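PDB 4JP0: insecticidal crystal protein Cry35Ab1 from Bacillus thuringiensis, which acts with its partner Cry34Ab1 as a binary insecticidal toxin against western corn rootworm larvae, probably targeting the midgut epithelium. Local coordinates for residues 68-73 with 77-82; 19-24 with 59-64. All blocks are in the same frame, centred on the assembly; numbering follows the deposited sequence. Where two conformers were deposited one is given.

How the interactions relate
After strand 6-12 the chain runs through strand 18-22, passes through strands 31-33 and 43-52, and returns along strand 56-61. Interaction 2, 19-24 with 59-64, closes that loop of 34 residues by side chains alone. A few residues further on, strand 69-73 turns back into strand 76-80, and interaction 1 closes a short hairpin. The two contacts therefore follow in series, neither enclosing nor crossing the other, with centres about 10 Å apart. Strand 56-61 serves both: Trp70 N lies 2.8 Å from Ile59 O, a probable hydrogen bond that ties the hairpin to it. Both contacts belong to the N-terminal ricin B-type lectin region, a beta-trefoil.

Interaction 1. Residues 68-73 with 77-82; sequences KVWNVN and INVSTY
Val69 and Ser80 pair through both backbone groups, Val69 N to Ser80 O and Ser80 N to Val69 O, each 2.9 Å, and Asn71 and Asn78 repeat the exchange. These hydrogen-bonded pairs alternate with the non-hydrogen-bonded pairs Trp70-Val79 and Val72-Ile77, making an antiparallel beta hairpin of the beta-trefoil in the ricin B-type lectin region.

Among the polar side chains, Asn71 and Asn78 lie side by side, their amide planes 38° apart. Asn71 CG is anti to the backbone N (chi1 177°), which carries ND2 to Asn78 OD1 at 3.2 Å; the hydrogen bond is bent, 143° at the hydrogen. Asn71 OD1 is held by Gln89. At the open end of the hairpin Lys68 bends at chi4, setting NZ 3.0 Å from Thr81 OG1; water 1 accepts from this NZ and from Thr81 N.

Apolar contacts fill the other face. Ile77 CG2 approaches the Trp70 ring obliquely, 4.0 Å from Trp70 CB, and Val79 CG1 comes within 4.0 Å of Trp70 CD1. Val72 CG2 and Ile77 CD1 are tight at 3.3 Å.

Around the hairpin, Val72 and Ile77 pack on Trp91 and Leu123 of strands 91-96 and 121-124, and Trp70 meets Trp47 edge-to-face. Strand 56-61 is joined by backbone hydrogen bonds of Lys68 with Ser61 and Trp70 with Ile59, and Val69 lies against its Ile58 and Thr60.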
loop_
_atom_site.group_PDB
_atom_site.type_symbol
_atom_site.label_atom_id
_atom_site.label_comp_id
_atom_site.label_asym_id
_atom_site.label_seq_id
_atom_site.Cartn_x
_atom_site.Cartn_y
_atom_site.Cartn_z
ATOM N N LYS A 68 11.873 6.187 -17.054
ATOM C CA LYS A 68 10.581 6.244 -17.733
ATOM C C LYS A 68 10.243 4.813 -18.240
ATOM O O LYS A 68 11.095 3.910 -18.248
ATOM C CB LYS A 68 10.629 7.236 -18.873
ATOM C CG LYS A 68 10.664 8.724 -18.406
ATOM C CD LYS A 68 10.829 9.606 -19.612
ATOM C CE LYS A 68 11.224 11.043 -19.221
ATOM N NZ LYS A 68 10.139 11.798 -18.575
ATOM N N VAL A 69 8.998 4.601 -18.649
ATOM C CA VAL A 69 8.522 3.281 -18.982
ATOM C C VAL A 69 7.973 3.195 -20.395
ATOM O O VAL A 69 7.585 4.203 -21.001
ATOM C CB VAL A 69 7.377 2.863 -18.006
ATOM C CG1 VAL A 69 7.848 3.016 -16.523
ATOM C CG2 VAL A 69 6.148 3.724 -18.221
ATOM N N TRP A 70 7.898 1.981 -20.925
ATOM C CA TRP A 70 7.387 1.844 -22.285
ATOM C C TRP A 70 5.980 2.428 -22.373
ATOM O O TRP A 70 5.102 2.166 -21.521
ATOM C CB TRP A 70 7.400 0.388 -22.760
ATOM C CG TRP A 70 8.748 -0.178 -23.122
ATOM C CD1 TRP A 70 10.000 0.275 -22.757
ATOM C CD2 TRP A 70 8.957 -1.340 -23.898
ATOM N NE1 TRP A 70 10.970 -0.569 -23.271
ATOM C CE2 TRP A 70 10.348 -1.559 -23.983
ATOM C CE3 TRP A 70 8.098 -2.225 -24.545
ATOM C CZ2 TRP A 70 10.892 -2.620 -24.696
ATOM C CZ3 TRP A 70 8.648 -3.288 -25.244
ATOM C CH2 TRP A 70 10.025 -3.468 -25.307
ATOM N N ASN A 71 5.749 3.167 -23.444
ATOM C CA ASN A 71 4.556 3.935 -23.582
ATOM C C ASN A 71 4.162 3.931 -25.039
ATOM O O ASN A 71 4.984 4.177 -25.894
ATOM C CB ASN A 71 4.886 5.357 -23.113
ATOM C CG ASN A 71 3.731 6.330 -23.260
ATOM O OD1 ASN A 71 2.898 6.461 -22.342
ATOM N ND2 ASN A 71 3.715 7.094 -24.370
ATOM N N VAL A 72 2.910 3.589 -25.319
ATOM C CA VAL A 72 2.478 3.462 -26.693
ATOM C C VAL A 72 1.759 4.707 -27.173
ATOM O O VAL A 72 0.803 5.177 -26.537
ATOM C CB VAL A 72 1.526 2.267 -26.851
ATOM C CG1 VAL A 72 1.012 2.137 -28.302
ATOM C CG2 VAL A 72 2.225 0.989 -26.386
ATOM N N ASN A 73 2.214 5.236 -28.295
ATOM C CA ASN A 73 1.527 6.368 -28.925
ATOM C C ASN A 73 1.432 6.079 -30.406
ATOM O O ASN A 73 2.451 5.886 -31.053
ATOM C CB ASN A 73 2.333 7.630 -28.771
ATOM C CG ASN A 73 2.350 8.160 -27.376
ATOM O OD1 ASN A 73 3.430 8.479 -26.827
ATOM N ND2 ASN A 73 1.160 8.331 -26.788
ATOM N N ILE A 77 6.495 2.989 -29.866
ATOM C CA ILE A 77 6.787 2.900 -28.456
ATOM C C ILE A 77 7.882 3.895 -28.139
ATOM O O ILE A 77 8.888 3.969 -28.861
ATOM C CB ILE A 77 7.350 1.499 -28.051
ATOM C CG1 ILE A 77 6.439 0.351 -28.504
ATOM C CG2 ILE A 77 7.556 1.493 -26.556
ATOM C CD1 ILE A 77 5.007 0.540 -28.104
ATOM N N ASN A 78 7.691 4.650 -27.072
ATOM C CA ASN A 78 8.745 5.465 -26.539
ATOM C C ASN A 78 8.750 5.255 -25.033
ATOM O O ASN A 78 8.018 4.390 -24.533
ATOM C CB ASN A 78 8.555 6.966 -26.923
ATOM C CG ASN A 78 7.420 7.603 -26.180
ATOM O OD1 ASN A 78 6.677 6.930 -25.476
ATOM N ND2 ASN A 78 7.284 8.926 -26.307
ATOM N N VAL A 79 9.637 5.940 -24.309
ATOM C CA VAL A 79 9.555 5.857 -22.859
ATOM C C VAL A 79 9.004 7.170 -22.338
ATOM O O VAL A 79 9.421 8.258 -22.803
ATOM C CB VAL A 79 10.895 5.487 -22.160
ATOM C CG1 VAL A 79 11.226 4.016 -22.357
ATOM C CG2 VAL A 79 12.097 6.435 -22.627
ATOM N N SER A 80 8.042 7.073 -21.407
ATOM C CA SER A 80 7.445 8.273 -20.830
ATOM C C SER A 80 7.300 8.106 -19.325
ATOM O O SER A 80 7.354 6.994 -18.794
ATOM C CB SER A 80 6.038 8.531 -21.401
ATOM O OG SER A 80 6.018 8.633 -22.810
ATOM N N THR A 81 7.095 9.212 -18.636
ATOM C CA THR A 81 6.880 9.136 -17.200
ATOM C C THR A 81 5.724 8.179 -16.838
ATOM O O THR A 81 4.609 8.300 -17.358
ATOM C CB THR A 81 6.564 10.543 -16.678
ATOM O OG1 THR A 81 7.669 11.404 -16.972
ATOM C CG2 THR A 81 6.449 10.551 -15.151
ATOM N N TYR A 82 5.973 7.276 -15.893
ATOM C CA TYR A 82 4.965 6.340 -15.493
ATOM C C TYR A 82 3.751 7.071 -15.001
ATOM O O TYR A 82 3.859 8.058 -14.268
ATOM C CB TYR A 82 5.470 5.423 -14.364
ATOM C CG TYR A 82 4.375 4.559 -13.800
ATOM C CD1 TYR A 82 3.697 3.634 -14.615
ATOM C CD2 TYR A 82 3.993 4.665 -12.467
ATOM C CE1 TYR A 82 2.680 2.827 -14.116
ATOM C CE2 TYR A 82 2.980 3.864 -11.959
ATOM C CZ TYR A 82 2.324 2.955 -12.788
ATOM O OH TYR A 82 1.338 2.154 -12.276
HETATM O O HOH W 1 7.635 11.790 -20.191
#

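Interaction 2. Residues 19-24 with 59-64; sequences AATYLS and ITSYAA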
loop_
_atom_site.group_PDB
_atom_site.type_symbol
_atom_site.label_atom_id
_atom_site.label_comp_id
_atom_site.label_asym_id
_atom_site.label_seq_id
_atom_site.Cartn_x
_atom_site.Cartn_y
_atom_site.Cartn_z
ATOM N N ALA A 19 15.797 -4.473 -28.160
ATOM C CA ALA A 19 15.022 -3.274 -27.904
ATOM C C ALA A 19 15.932 -2.296 -27.159
ATOM O O ALA A 19 16.628 -2.688 -26.187
ATOM C CB ALA A 19 13.792 -3.626 -27.051
ATOM N N ALA A 20 15.903 -1.027 -27.567
ATOM C CA ALA A 20 16.875 -0.049 -27.053
ATOM C C ALA A 20 16.341 1.375 -27.023
ATOM O O ALA A 20 15.523 1.739 -27.845
ATOM C CB ALA A 20 18.099 -0.070 -27.961
ATOM N N THR A 21 16.817 2.195 -26.082
ATOM C CA THR A 21 16.539 3.631 -26.135
ATOM C C THR A 21 17.873 4.356 -26.205
ATOM O O THR A 21 18.906 3.789 -25.794
ATOM C CB THR A 21 15.813 4.144 -24.875
ATOM O OG1 THR A 21 16.410 3.583 -23.718
ATOM C CG2 THR A 21 14.399 3.680 -24.817
ATOM N N TYR A 22 17.851 5.616 -26.663
ATOM C CA TYR A 22 19.072 6.432 -26.710
ATOM C C TYR A 22 19.291 6.902 -25.270
ATOM O O TYR A 22 18.353 7.356 -24.645
ATOM C CB TYR A 22 18.883 7.684 -27.596
ATOM C CG TYR A 22 18.913 7.501 -29.102
ATOM C CD1 TYR A 22 19.409 8.519 -29.942
ATOM C CD2 TYR A 22 18.425 6.362 -29.699
ATOM C CE1 TYR A 22 19.425 8.370 -31.319
ATOM C CE2 TYR A 22 18.456 6.209 -31.092
ATOM C CZ TYR A 22 18.953 7.211 -31.879
ATOM O OH TYR A 22 18.974 7.051 -33.245
ATOM N N LEU A 23 20.501 6.797 -24.740
ATOM C CA LEU A 23 20.733 7.158 -23.341
ATOM C C LEU A 23 20.613 8.633 -23.029
ATOM O O LEU A 23 20.286 9.011 -21.903
ATOM C CB LEU A 23 22.161 6.766 -22.916
ATOM C CG LEU A 23 22.453 5.330 -22.576
ATOM C CD1 LEU A 23 23.930 5.167 -22.296
ATOM C CD2 LEU A 23 21.605 4.863 -21.369
ATOM N N SER A 24 20.916 9.458 -24.014
ATOM C CA SER A 24 21.028 10.878 -23.784
ATOM C C SER A 24 19.772 11.667 -24.138
ATOM O O SER A 24 19.781 12.904 -24.045
ATOM C CB SER A 24 22.261 11.406 -24.500
ATOM O OG SER A 24 23.410 10.983 -23.782
ATOM N N ILE A 59 6.966 -1.977 -18.142
ATOM C CA ILE A 59 8.343 -2.226 -18.604
ATOM C C ILE A 59 9.146 -0.914 -18.452
ATOM O O ILE A 59 8.852 0.121 -19.130
ATOM C CB ILE A 59 8.318 -2.678 -20.071
ATOM C CG1 ILE A 59 7.400 -3.912 -20.234
ATOM C CG2 ILE A 59 9.776 -2.904 -20.572
ATOM C CD1 ILE A 59 7.271 -4.443 -21.721
ATOM N N THR A 60 10.162 -0.962 -17.590
ATOM C CA THR A 60 10.852 0.250 -17.156
ATOM C C THR A 60 12.257 0.325 -17.661
ATOM O O THR A 60 12.988 -0.663 -17.587
ATOM C CB THR A 60 10.925 0.251 -15.629
ATOM O OG1 THR A 60 9.590 0.110 -15.099
ATOM C CG2 THR A 60 11.486 1.594 -15.086
ATOM N N SER A 61 12.636 1.483 -18.179
ATOM C CA SER A 61 14.019 1.661 -18.633
ATOM C C SER A 61 14.909 1.599 -17.374
ATOM O O SER A 61 14.784 2.417 -16.437
ATOM C CB SER A 61 14.161 3.003 -19.339
ATOM O OG SER A 61 15.414 3.063 -19.984
ATOM N N TYR A 62 15.837 0.657 -17.358
ATOM C CA TYR A 62 16.570 0.416 -16.116
ATOM C C TYR A 62 17.697 1.399 -15.903
ATOM O O TYR A 62 18.737 1.284 -16.523
ATOM C CB TYR A 62 17.076 -1.032 -16.058
ATOM C CG TYR A 62 17.793 -1.376 -14.764
ATOM C CD1 TYR A 62 17.084 -1.559 -13.590
ATOM C CD2 TYR A 62 19.176 -1.491 -14.723
ATOM C CE1 TYR A 62 17.740 -1.879 -12.400
ATOM C CE2 TYR A 62 19.831 -1.806 -13.565
ATOM C CZ TYR A 62 19.126 -1.980 -12.399
ATOM O OH TYR A 62 19.780 -2.334 -11.239
ATOM N N ALA A 63 17.464 2.395 -15.045
ATOM C CA ALA A 63 18.471 3.403 -14.715
ATOM C C ALA A 63 18.944 4.129 -15.970
ATOM O O ALA A 63 20.135 4.494 -16.103
ATOM C CB ALA A 63 19.656 2.777 -14.017
ATOM N N ALA A 64 18.015 4.292 -16.908
ATOM C CA ALA A 64 18.258 5.124 -18.071
ATOM C C ALA A 64 16.975 5.902 -18.350
ATOM O O ALA A 64 15.900 5.478 -17.921
ATOM C CB ALA A 64 18.620 4.294 -19.255
#
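Thr21 holds OG1 between its backbone N and carbonyl carbon (chi1 44°), while Ser61 swings OG trans to its own N (chi1 -169°), and these two settings turn the hydroxyls toward the same space between strands 18-22 and 56-61 of the beta-trefoil. The strands do not pair here: Thr21 and Ser61 have their CA atoms 8.2 Å apart, and no hydrogen bond passes directly from one segment to the other.

The CB bond of Ser61 points toward 19-24, yet the hydroxyls themselves stop 3.9 Å apart, OG1 of Thr21 to OG of Ser61. What joins them is Asn65, just beyond 59-64: its OD1 is hydrogen-bonded to both hydroxyls, and its ND2 reaches the Tyr22 carbonyl. One amide thus bridges the two segments and gives both buried hydroxyls a partner. Strand 43-52 pairs with both strands by backbone hydrogen bonds; from it, Asn44 bonds to the Thr21 backbone and touches the Ser61 side chain, which also rests on Trp47.

Beyond the strand ends, where both segments have passed into loops, the link turns apolar. The CB bond of Ala64 points toward 19-24, and Leu23 completes the junction with a single branch of its side chain: the CD2 methyl meets the Ala64 CB methyl at 3.7 Å.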